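Local coordinates for protein acyl-coa oxidase (Arabidopsis thaliana, PDB 1W07) that catalyses the FAD-dependent desaturation of long- and medium-chain acyl-CoAs to 2-trans-enoyl-CoAs, passing electrons to oxygen to give hydrogen peroxide in the peroxisome, at residues B[643-646]-B[647-651]; B[36-39]-B[40-43]; B[74-78]-B[79-83]; B[24-28]-B[29-33]. The protein carries 1 engineered substitution. All coordinates share one frame; numbering follows the deposited sequence.

Interactions 2, 3 and 4 belong to the N-terminal helical region, whereas interaction 1 lies in the C-terminal tail, some 45 to 55 Å from them between centres. Interaction 4 (24-28 with 29-33) starts helix 29-43 and interaction 2 (36-39 with 40-43) forms its last turns; their centres are 14 Å apart. Interaction 3 (74-78 with 79-83) ends helix 58-78, its centre 13 Å from that of interaction 2, and the two touch where Leu-41 CD2 meets Leu-79 CD1 at 3.4 Å. Interaction 1 (643-646 with 647-651) instead packs on the second subunit of the homodimer. All four lie away from the FAD-binding residues and the proposed proton acceptor Glu-424.

Interaction 1 (B[643-646]-B[647-651]); sequences VPDG and YQEYL
With chi1 at 176°, Val-643 swings CG1 opposite its amide nitrogen, and Tyr-647 likewise holds CG opposite its N (chi1 152°), bringing the methyl to 3.6 Å from Tyr-647 CD2. The backbone between them makes a type II beta turn from Pro-644 to Tyr-647 that leads into helix 647-655, with Gly-646 at the N-cap. The turn is closed by Tyr-647 N donating to Pro-644 O at 3.1 Å, from above the carbonyl plane. Gly-646 has phi 118°, where a side chain would collide with the preceding carbonyl oxygen. Glu-649, bent at chi2, folds its carboxylate back over this glycine, and Gln-648 NE2 gives OE1 of that carboxylate a weak hydrogen bond. Asp-645 OD1 and Glu-649 OE2 are like charges 4.0 Å apart, but Lys-63 of the second subunit forms a salt bridge with Asp-645 and a weaker, long ion pair with Glu-649, which probably offsets their repulsion. His-214 of that subunit stacks on the Tyr-647 ring. On the apolar side, Pro-644 CG lies 4.2 Å from Leu-651 CD1, the two side chains crossing nearly at right angles. In the first helical turn, Tyr-650 N donates to Gly-646 O at 2.7 Å.

Interaction 2 (B[36-39]-B[40-43]); sequences DRIA and RLVA
This is a local contact within one helix, between side chains a turn apart near the C-terminal end of helix 29-43, in the N-terminal helical region. Asp-36 and Arg-40 meet on one side of it. The arginine chain bends at chi2 and chi3, laying CD 3.1 Å from Asp-36 O and 3.7 Å from Asp-36 OD1. The guanidinium is not gripped by the acid: NE is 4.2 Å from Asp-36 OD1, which lies well out of the guanidinium plane, so no N-H points at the oxygen and any attraction is probably one of charge alone. The other carboxylate oxygen, OD2, is hydrogen-bonded to Asn-608. Replacing Asp-36 by an alanine would probably leave Asn-608 without this acceptor and the Arg-40 guanidinium without its nearby countercharge. Beneath the side chains runs the regular i to i+4 ladder of an alpha-helix, from Arg-40 N to Asp-36 O at 3.2 Å through to Ala-43 N to Ala-39 O at 3.1 Å. Along another side, the CG2 methyls of Ile-38 and Val-42 approach to 4.4 Å, while Val-42 CG2 also lies 3.4 Å from Ile-38 O. This apolar strip faces helix 83-93: Ile-38 packs on Arg-88, Ala-39 on Phe-92, and Val-42 on Leu-89 and Phe-92. Leu-41 CD2 lies at a similar 4.5 Å from Ile-38 CD1.

Interaction 3 (B[74-78]-B[79-83]); sequences KRIIE and LRLNE
Arg-75 carries the contact: its backbone O accepts from Leu-79 N at 2.8 Å, and its guanidinium lies against the same leucine. NH1 donates to Glu-78 OE2 at 3.0 Å, with the acid oxygen at the guanidinium edge, in its plane, and met nearly along its C-O axis. Lys-74 NZ adds a weak bond to Glu-78 OE1 at 3.3 Å, so both carboxylate oxygens are held in a salt-bridge network along the last helical turn. The helix then ends in a Schellman motif. Arg-80, with phi 58°, is its C-prime residue; Leu-81 N donates to Ile-76 O at 3.0 Å, in the carbonyl plane, while Arg-80 N gives only a weak bond to Ile-77 O. Two packing contacts fill out this turn. Leu-79 sits over one face of the Arg-75 guanidinium, CD1 and CD2 both 3.6 Å from NH2; the bends at chi2 and chi3 carry the guanidinium out along the helix flank to Leu-79. Leu-81 crosses Ile-76 at about a right angle, its CB 4.2 Å from Ile-76 CG2. Ile-76 also packs on Ala-86 and Leu-89 of helix 83-93. Since Glu-78 occupies the edge of the Arg-75 guanidinium and Leu-79 one of its faces, the charged group is likely to be restrained in rotation, while its flat, poorly hydrated face is left for the leucine methyls.

Interaction 4 (B[24-28]-B[29-33]); sequences VWAGS and RHAFE
Ser-28 and Ala-31 meet head-on through a hydroxyl and a backbone amide. The serine OG sits between its backbone N and carbonyl carbon (chi1 72°), a rotation that turns it over the start of the next helix, where it accepts from Ala-31 N at 3.0 Å along a nearly straight line, the N-H to oxygen angle being 168°. The Ala-31 CB methyl touches the same hydroxyl oxygen and, from a direction about perpendicular, Ala-26 O at 3.4 Å. Ala-26 points toward the new helix, and its CB touches Phe-32 CB at 3.4 Å and stands at the edge of the phenylalanine ring, near its plane. With CG opposite its own backbone N (chi1 170°), Phe-32 sends that ring away from the turn, where it packs on Lys-22 and Ile-23 of helix 18-26 and on Asn-608. Its backbone N returns to Ser-28 O at 3.1 Å, so Ser-28 serves the first helical turn with both its hydroxyl and its carbonyl. An alanine in place of Ser-28 would probably leave Ala-31 N without its capping acceptor and weaken the start of the helix. Gly-27, with phi 102°, turns the chain between the two helices at backbone angles where a CB would press on the carbonyl oxygen of Ala-26. A glycine of positive phi ending helix 18-26, followed at once by a serine N-cap that opens helix 29-43, makes this a short link between two successive helices of the N-terminal helical region.

Interaction 1 (B[643-646]-B[647-651])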
loop_
_atom_site.group_PDB
_atom_site.type_symbol
_atom_site.label_atom_id
_atom_site.label_comp_id
_atom_site.label_asym_id
_atom_site.label_seq_id
_atom_site.Cartn_x
_atom_site.Cartn_y
_atom_site.Cartn_z
ATOM N N VAL B 643 22.086 -25.179 -9.761
ATOM C CA VAL B 643 23.284 -24.479 -9.318
ATOM C C VAL B 643 23.242 -23.091 -9.949
ATOM O O VAL B 643 23.352 -22.947 -11.166
ATOM C CB VAL B 643 24.566 -25.190 -9.777
ATOM C CG1 VAL B 643 25.780 -24.368 -9.381
ATOM C CG2 VAL B 643 24.641 -26.568 -9.161
ATOM N N PRO B 644 23.096 -22.041 -9.122
ATOM C CA PRO B 644 23.025 -20.655 -9.580
ATOM C C PRO B 644 24.288 -20.108 -10.242
ATOM O O PRO B 644 25.409 -20.450 -9.858
ATOM C CB PRO B 644 22.675 -19.896 -8.305
ATOM C CG PRO B 644 23.441 -20.666 -7.263
ATOM C CD PRO B 644 23.151 -22.107 -7.645
ATOM N N ASP B 645 24.094 -19.260 -11.244
ATOM C CA ASP B 645 25.220 -18.636 -11.919
ATOM C C ASP B 645 25.790 -17.641 -10.925
ATOM O O ASP B 645 25.063 -16.786 -10.426
ATOM C CB ASP B 645 24.749 -17.900 -13.170
ATOM C CG ASP B 645 25.849 -17.066 -13.807
ATOM O OD1 ASP B 645 27.042 -17.359 -13.579
ATOM O OD2 ASP B 645 25.511 -16.119 -14.536
ATOM N N GLY B 646 27.086 -17.764 -10.655
ATOM C CA GLY B 646 27.743 -16.901 -9.696
ATOM C C GLY B 646 28.267 -17.760 -8.559
ATOM O O GLY B 646 29.053 -17.316 -7.721
ATOM N N TYR B 647 27.812 -19.004 -8.527
ATOM C CA TYR B 647 28.229 -19.959 -7.507
ATOM C C TYR B 647 29.752 -20.133 -7.487
ATOM O O TYR B 647 30.386 -20.025 -6.432
ATOM C CB TYR B 647 27.575 -21.310 -7.778
ATOM C CG TYR B 647 28.372 -22.492 -7.277
ATOM C CD1 TYR B 647 28.484 -22.759 -5.916
ATOM C CD2 TYR B 647 29.031 -23.330 -8.169
ATOM C CE1 TYR B 647 29.233 -23.833 -5.452
ATOM C CE2 TYR B 647 29.783 -24.408 -7.724
ATOM C CZ TYR B 647 29.883 -24.651 -6.357
ATOM O OH TYR B 647 30.654 -25.689 -5.893
ATOM N N GLN B 648 30.321 -20.397 -8.661
ATOM C CA GLN B 648 31.759 -20.608 -8.820
ATOM C C GLN B 648 32.609 -19.429 -8.377
ATOM O O GLN B 648 33.673 -19.610 -7.788
ATOM C CB GLN B 648 32.092 -20.951 -10.279
ATOM C CG GLN B 648 31.455 -22.243 -10.785
ATOM C CD GLN B 648 29.995 -22.072 -11.174
ATOM O OE1 GLN B 648 29.287 -23.050 -11.419
ATOM N NE2 GLN B 648 29.542 -20.829 -11.240
ATOM N N GLU B 649 32.135 -18.219 -8.651
ATOM C CA GLU B 649 32.875 -17.020 -8.289
ATOM C C GLU B 649 32.579 -16.465 -6.898
ATOM O O GLU B 649 33.489 -16.009 -6.206
ATOM C CB GLU B 649 32.609 -15.894 -9.295
ATOM C CG GLU B 649 32.469 -16.323 -10.744
ATOM C CD GLU B 649 31.051 -16.723 -11.111
ATOM O OE1 GLU B 649 30.557 -17.749 -10.598
ATOM O OE2 GLU B 649 30.429 -16.004 -11.923
ATOM N N TYR B 650 31.318 -16.508 -6.482
ATOM C CA TYR B 650 30.955 -15.900 -5.206
ATOM C C TYR B 650 30.510 -16.800 -4.063
ATOM O O TYR B 650 30.366 -16.331 -2.928
ATOM C CB TYR B 650 29.897 -14.828 -5.473
ATOM C CG TYR B 650 30.256 -13.943 -6.656
ATOM C CD1 TYR B 650 29.416 -13.851 -7.763
ATOM C CD2 TYR B 650 31.450 -13.220 -6.679
ATOM C CE1 TYR B 650 29.750 -13.068 -8.868
ATOM C CE2 TYR B 650 31.806 -12.431 -7.778
ATOM C CZ TYR B 650 30.942 -12.355 -8.870
ATOM O OH TYR B 650 31.241 -11.549 -9.940
ATOM N N LEU B 651 30.291 -18.081 -4.341
ATOM C CA LEU B 651 29.878 -19.005 -3.289
ATOM C C LEU B 651 30.968 -20.019 -2.942
ATOM O O LEU B 651 31.290 -20.208 -1.765
ATOM C CB LEU B 651 28.594 -19.743 -3.691
ATOM C CG LEU B 651 27.314 -18.891 -3.701
ATOM C CD1 LEU B 651 26.121 -19.692 -4.232
ATOM C CD2 LEU B 651 27.057 -18.399 -2.283
#

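Interaction 2 (B[36-39]-B[40-43])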
loop_
_atom_site.group_PDB
_atom_site.type_symbol
_atom_site.label_atom_id
_atom_site.label_comp_id
_atom_site.label_asym_id
_atom_site.label_seq_id
_atom_site.Cartn_x
_atom_site.Cartn_y
_atom_site.Cartn_z
ATOM N N ASP B 36 -18.556 -10.731 -22.015
ATOM C CA ASP B 36 -18.255 -12.139 -21.846
ATOM C C ASP B 36 -17.610 -12.699 -23.108
ATOM O O ASP B 36 -16.640 -13.450 -23.034
ATOM C CB ASP B 36 -19.540 -12.900 -21.494
ATOM C CG ASP B 36 -19.313 -14.384 -21.330
ATOM O OD1 ASP B 36 -19.777 -15.151 -22.202
ATOM O OD2 ASP B 36 -18.675 -14.802 -20.335
ATOM N N ARG B 37 -18.137 -12.307 -24.263
ATOM C CA ARG B 37 -17.628 -12.769 -25.550
ATOM C C ARG B 37 -16.203 -12.283 -25.812
ATOM O O ARG B 37 -15.317 -13.070 -26.129
ATOM C CB ARG B 37 -18.537 -12.269 -26.672
ATOM C CG ARG B 37 -18.236 -12.861 -28.038
ATOM C CD ARG B 37 -18.734 -11.930 -29.130
ATOM N NE ARG B 37 -20.085 -11.446 -28.855
ATOM C CZ ARG B 37 -20.462 -10.179 -29.000
ATOM N NH1 ARG B 37 -19.588 -9.270 -29.417
ATOM N NH2 ARG B 37 -21.708 -9.818 -28.732
ATOM N N ILE B 38 -15.991 -10.980 -25.687
ATOM C CA ILE B 38 -14.676 -10.407 -25.926
ATOM C C ILE B 38 -13.661 -10.925 -24.911
ATOM O O ILE B 38 -12.497 -11.153 -25.250
ATOM C CB ILE B 38 -14.719 -8.870 -25.867
ATOM C CG1 ILE B 38 -15.726 -8.343 -26.891
ATOM C CG2 ILE B 38 -13.341 -8.301 -26.161
ATOM C CD1 ILE B 38 -15.396 -8.708 -28.335
ATOM N N ALA B 39 -14.104 -11.116 -23.672
ATOM C CA ALA B 39 -13.224 -11.611 -22.621
ATOM C C ALA B 39 -12.651 -12.965 -23.019
ATOM O O ALA B 39 -11.442 -13.189 -22.906
ATOM C CB ALA B 39 -13.987 -11.726 -21.294
ATOM N N ARG B 40 -13.512 -13.862 -23.496
ATOM C CA ARG B 40 -13.067 -15.193 -23.904
ATOM C C ARG B 40 -12.170 -15.111 -25.133
ATOM O O ARG B 40 -11.213 -15.872 -25.263
ATOM C CB ARG B 40 -14.279 -16.093 -24.181
ATOM C CG ARG B 40 -15.014 -16.518 -22.917
ATOM C CD ARG B 40 -16.518 -16.549 -23.118
ATOM N NE ARG B 40 -16.945 -17.553 -24.091
ATOM C CZ ARG B 40 -17.052 -18.849 -23.819
ATOM N NH1 ARG B 40 -16.770 -19.298 -22.599
ATOM N NH2 ARG B 40 -17.447 -19.698 -24.759
ATOM N N LEU B 41 -12.475 -14.171 -26.018
ATOM C CA LEU B 41 -11.693 -13.976 -27.234
ATOM C C LEU B 41 -10.247 -13.588 -26.903
ATOM O O LEU B 41 -9.305 -14.041 -27.556
ATOM C CB LEU B 41 -12.328 -12.880 -28.081
ATOM C CG LEU B 41 -11.630 -12.581 -29.402
ATOM C CD1 LEU B 41 -11.773 -13.780 -30.331
ATOM C CD2 LEU B 41 -12.231 -11.339 -30.030
ATOM N N VAL B 42 -10.069 -12.744 -25.888
ATOM C CA VAL B 42 -8.731 -12.317 -25.500
ATOM C C VAL B 42 -7.985 -13.434 -24.785
ATOM O O VAL B 42 -6.818 -13.696 -25.079
ATOM C CB VAL B 42 -8.779 -11.061 -24.582
ATOM C CG1 VAL B 42 -7.378 -10.737 -24.049
ATOM C CG2 VAL B 42 -9.304 -9.878 -25.363
ATOM N N ALA B 43 -8.664 -14.093 -23.850
ATOM C CA ALA B 43 -8.055 -15.165 -23.073
ATOM C C ALA B 43 -7.523 -16.308 -23.924
ATOM O O ALA B 43 -6.487 -16.897 -23.619
ATOM C CB ALA B 43 -9.058 -15.696 -22.046
#

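Interaction 3 (B[74-78]-B[79-83])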
loop_
_atom_site.group_PDB
_atom_site.type_symbol
_atom_site.label_atom_id
_atom_site.label_comp_id
_atom_site.label_asym_id
_atom_site.label_seq_id
_atom_site.Cartn_x
_atom_site.Cartn_y
_atom_site.Cartn_z
ATOM N N LYS B 74 -5.269 -5.429 -35.753
ATOM C CA LYS B 74 -5.547 -6.484 -36.720
ATOM C C LYS B 74 -6.836 -7.228 -36.407
ATOM O O LYS B 74 -7.676 -7.430 -37.287
ATOM C CB LYS B 74 -4.392 -7.485 -36.758
ATOM C CG LYS B 74 -3.145 -6.958 -37.438
ATOM C CD LYS B 74 -3.192 -7.182 -38.944
ATOM C CE LYS B 74 -3.066 -8.667 -39.284
ATOM N NZ LYS B 74 -3.022 -8.928 -40.754
ATOM N N ARG B 75 -6.992 -7.636 -35.151
ATOM C CA ARG B 75 -8.181 -8.373 -34.739
ATOM C C ARG B 75 -9.451 -7.560 -34.894
ATOM O O ARG B 75 -10.481 -8.092 -35.297
ATOM C CB ARG B 75 -8.041 -8.848 -33.285
ATOM C CG ARG B 75 -6.833 -9.739 -33.048
ATOM C CD ARG B 75 -6.844 -10.946 -33.973
ATOM N NE ARG B 75 -7.909 -11.877 -33.619
ATOM C CZ ARG B 75 -8.532 -12.663 -34.492
ATOM N NH1 ARG B 75 -8.198 -12.636 -35.778
ATOM N NH2 ARG B 75 -9.500 -13.470 -34.079
ATOM N N ILE B 76 -9.386 -6.274 -34.574
ATOM C CA ILE B 76 -10.565 -5.425 -34.698
ATOM C C ILE B 76 -11.030 -5.350 -36.152
ATOM O O ILE B 76 -12.232 -5.309 -36.433
ATOM C CB ILE B 76 -10.287 -4.003 -34.185
ATOM C CG1 ILE B 76 -9.979 -4.044 -32.681
ATOM C CG2 ILE B 76 -11.486 -3.112 -34.457
ATOM C CD1 ILE B 76 -9.533 -2.708 -32.109
ATOM N N ILE B 77 -10.069 -5.329 -37.072
ATOM C CA ILE B 77 -10.362 -5.261 -38.497
ATOM C C ILE B 77 -10.840 -6.608 -39.046
ATOM O O ILE B 77 -11.814 -6.670 -39.791
ATOM C CB ILE B 77 -9.113 -4.823 -39.290
ATOM C CG1 ILE B 77 -8.688 -3.422 -38.862
ATOM C CG2 ILE B 77 -9.407 -4.846 -40.779
ATOM C CD1 ILE B 77 -7.367 -2.977 -39.454
ATOM N N GLU B 78 -10.153 -7.680 -38.670
ATOM C CA GLU B 78 -10.500 -9.017 -39.142
ATOM C C GLU B 78 -11.801 -9.547 -38.553
ATOM O O GLU B 78 -12.485 -10.368 -39.169
ATOM C CB GLU B 78 -9.361 -9.990 -38.836
ATOM C CG GLU B 78 -8.084 -9.685 -39.621
ATOM C CD GLU B 78 -6.880 -10.471 -39.132
ATOM O OE1 GLU B 78 -5.803 -10.361 -39.759
ATOM O OE2 GLU B 78 -7.001 -11.189 -38.115
ATOM N N LEU B 79 -12.143 -9.078 -37.357
ATOM C CA LEU B 79 -13.359 -9.518 -36.696
ATOM C C LEU B 79 -14.480 -8.506 -36.900
ATOM O O LEU B 79 -15.624 -8.760 -36.531
ATOM C CB LEU B 79 -13.101 -9.733 -35.205
ATOM C CG LEU B 79 -12.116 -10.847 -34.852
ATOM C CD1 LEU B 79 -11.745 -10.757 -33.383
ATOM C CD2 LEU B 79 -12.729 -12.202 -35.161
ATOM N N ARG B 80 -14.140 -7.359 -37.481
ATOM C CA ARG B 80 -15.123 -6.314 -37.759
ATOM C C ARG B 80 -15.831 -5.873 -36.488
ATOM O O ARG B 80 -17.055 -5.728 -36.466
ATOM C CB ARG B 80 -16.151 -6.841 -38.760
ATOM C CG ARG B 80 -15.509 -7.533 -39.948
ATOM C CD ARG B 80 -16.336 -8.704 -40.457
ATOM N NE ARG B 80 -15.507 -9.599 -41.265
ATOM C CZ ARG B 80 -15.957 -10.668 -41.915
ATOM N NH1 ARG B 80 -17.245 -10.990 -41.874
ATOM N NH2 ARG B 80 -15.113 -11.420 -42.608
ATOM N N LEU B 81 -15.056 -5.650 -35.428
ATOM C CA LEU B 81 -15.607 -5.240 -34.140
ATOM C C LEU B 81 -16.006 -3.766 -34.138
ATOM O O LEU B 81 -15.332 -2.932 -34.742
ATOM C CB LEU B 81 -14.578 -5.491 -33.033
ATOM C CG LEU B 81 -13.951 -6.883 -32.921
ATOM C CD1 LEU B 81 -12.908 -6.885 -31.812
ATOM C CD2 LEU B 81 -15.024 -7.930 -32.648
ATOM N N ASN B 82 -17.103 -3.448 -33.457
ATOM C CA ASN B 82 -17.548 -2.065 -33.366
ATOM C C ASN B 82 -16.736 -1.345 -32.293
ATOM O O ASN B 82 -15.821 -1.925 -31.707
ATOM C CB ASN B 82 -19.040 -1.990 -33.031
ATOM C CG ASN B 82 -19.394 -2.733 -31.761
ATOM O OD1 ASN B 82 -18.856 -2.452 -30.689
ATOM N ND2 ASN B 82 -20.312 -3.684 -31.874
ATOM N N GLU B 83 -17.071 -0.087 -32.028
ATOM C CA GLU B 83 -16.324 0.678 -31.042
ATOM C C GLU B 83 -16.438 0.092 -29.641
ATOM O O GLU B 83 -15.453 0.047 -28.905
ATOM C CB GLU B 83 -16.785 2.134 -31.034
ATOM C CG GLU B 83 -15.899 3.051 -30.205
ATOM C CD GLU B 83 -16.330 4.495 -30.290
ATOM O OE1 GLU B 83 -17.447 4.806 -29.828
ATOM O OE2 GLU B 83 -15.559 5.322 -30.826
#

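Interaction 4 (B[24-28]-B[29-33])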
loop_
_atom_site.group_PDB
_atom_site.type_symbol
_atom_site.label_atom_id
_atom_site.label_comp_id
_atom_site.label_asym_id
_atom_site.label_seq_id
_atom_site.Cartn_x
_atom_site.Cartn_y
_atom_site.Cartn_z
ATOM N N VAL B 24 -26.469 -7.856 -13.058
ATOM C CA VAL B 24 -26.489 -6.649 -12.242
ATOM C C VAL B 24 -25.130 -5.946 -12.338
ATOM O O VAL B 24 -25.056 -4.734 -12.545
ATOM C CB VAL B 24 -26.754 -6.981 -10.747
ATOM C CG1 VAL B 24 -26.628 -5.723 -9.904
ATOM C CG2 VAL B 24 -28.134 -7.611 -10.577
ATOM N N TRP B 25 -24.057 -6.719 -12.189
ATOM C CA TRP B 25 -22.696 -6.180 -12.231
ATOM C C TRP B 25 -22.359 -5.567 -13.589
ATOM O O TRP B 25 -21.747 -4.500 -13.661
ATOM C CB TRP B 25 -21.674 -7.278 -11.877
ATOM C CG TRP B 25 -20.242 -6.798 -11.836
ATOM C CD1 TRP B 25 -19.289 -6.943 -12.806
ATOM C CD2 TRP B 25 -19.633 -6.035 -10.782
ATOM N NE1 TRP B 25 -18.124 -6.310 -12.418
ATOM C CE2 TRP B 25 -18.311 -5.748 -11.182
ATOM C CE3 TRP B 25 -20.082 -5.568 -9.539
ATOM C CZ2 TRP B 25 -17.429 -5.009 -10.382
ATOM C CZ3 TRP B 25 -19.210 -4.834 -8.746
ATOM C CH2 TRP B 25 -17.893 -4.563 -9.174
ATOM N N ALA B 26 -22.772 -6.247 -14.654
ATOM C CA ALA B 26 -22.524 -5.793 -16.014
ATOM C C ALA B 26 -23.344 -4.552 -16.331
ATOM O O ALA B 26 -22.943 -3.726 -17.151
ATOM C CB ALA B 26 -22.858 -6.904 -17.009
ATOM N N GLY B 27 -24.498 -4.426 -15.684
ATOM C CA GLY B 27 -25.349 -3.276 -15.923
ATOM C C GLY B 27 -26.525 -3.590 -16.830
ATOM O O GLY B 27 -27.549 -2.910 -16.773
ATOM N N SER B 28 -26.375 -4.603 -17.682
ATOM C CA SER B 28 -27.435 -5.028 -18.604
ATOM C C SER B 28 -27.030 -6.361 -19.226
ATOM O O SER B 28 -25.895 -6.808 -19.054
ATOM C CB SER B 28 -27.644 -3.996 -19.716
ATOM O OG SER B 28 -26.570 -3.990 -20.643
ATOM N N ARG B 29 -27.953 -7.000 -19.940
ATOM C CA ARG B 29 -27.651 -8.278 -20.577
ATOM C C ARG B 29 -26.777 -8.048 -21.806
ATOM O O ARG B 29 -25.953 -8.889 -22.165
ATOM C CB ARG B 29 -28.940 -9.009 -20.984
ATOM C CG ARG B 29 -29.915 -9.273 -19.826
ATOM C CD ARG B 29 -30.835 -10.469 -20.109
ATOM N NE ARG B 29 -30.109 -11.727 -19.935
ATOM C CZ ARG B 29 -30.377 -12.626 -18.989
ATOM N NH1 ARG B 29 -31.376 -12.426 -18.131
ATOM N NH2 ARG B 29 -29.616 -13.704 -18.865
ATOM N N HIS B 30 -26.950 -6.899 -22.445
ATOM C CA HIS B 30 -26.164 -6.573 -23.626
ATOM C C HIS B 30 -24.714 -6.364 -23.210
ATOM O O HIS B 30 -23.797 -6.933 -23.807
ATOM C CB HIS B 30 -26.684 -5.299 -24.285
ATOM C CG HIS B 30 -25.809 -4.791 -25.386
ATOM N ND1 HIS B 30 -25.660 -5.452 -26.585
ATOM C CD2 HIS B 30 -25.013 -3.697 -25.457
ATOM C CE1 HIS B 30 -24.812 -4.785 -27.351
ATOM N NE2 HIS B 30 -24.404 -3.718 -26.689
ATOM N N ALA B 31 -24.510 -5.547 -22.183
ATOM C CA ALA B 31 -23.165 -5.274 -21.709
ATOM C C ALA B 31 -22.507 -6.588 -21.291
ATOM O O ALA B 31 -21.376 -6.881 -21.682
ATOM C CB ALA B 31 -23.212 -4.285 -20.531
ATOM N N PHE B 32 -23.236 -7.390 -20.516
ATOM C CA PHE B 32 -22.715 -8.665 -20.043
ATOM C C PHE B 32 -22.297 -9.583 -21.184
ATOM O O PHE B 32 -21.208 -10.177 -21.150
ATOM C CB PHE B 32 -23.759 -9.390 -19.199
ATOM C CG PHE B 32 -23.384 -10.806 -18.864
ATOM C CD1 PHE B 32 -22.401 -11.082 -17.912
ATOM C CD2 PHE B 32 -23.981 -11.866 -19.533
ATOM C CE1 PHE B 32 -22.019 -12.400 -17.635
ATOM C CE2 PHE B 32 -23.609 -13.184 -19.268
ATOM C CZ PHE B 32 -22.627 -13.455 -18.320
ATOM N N GLU B 33 -23.170 -9.706 -22.182
ATOM C CA GLU B 33 -22.924 -10.571 -23.335
ATOM C C GLU B 33 -21.708 -10.151 -24.149
ATOM O O GLU B 33 -20.881 -10.980 -24.516
ATOM C CB GLU B 33 -24.165 -10.596 -24.242
ATOM C CG GLU B 33 -25.328 -11.404 -23.679
ATOM C CD GLU B 33 -26.481 -11.525 -24.649
ATOM O OE1 GLU B 33 -27.441 -12.269 -24.344
ATOM O OE2 GLU B 33 -26.443 -10.863 -25.713
#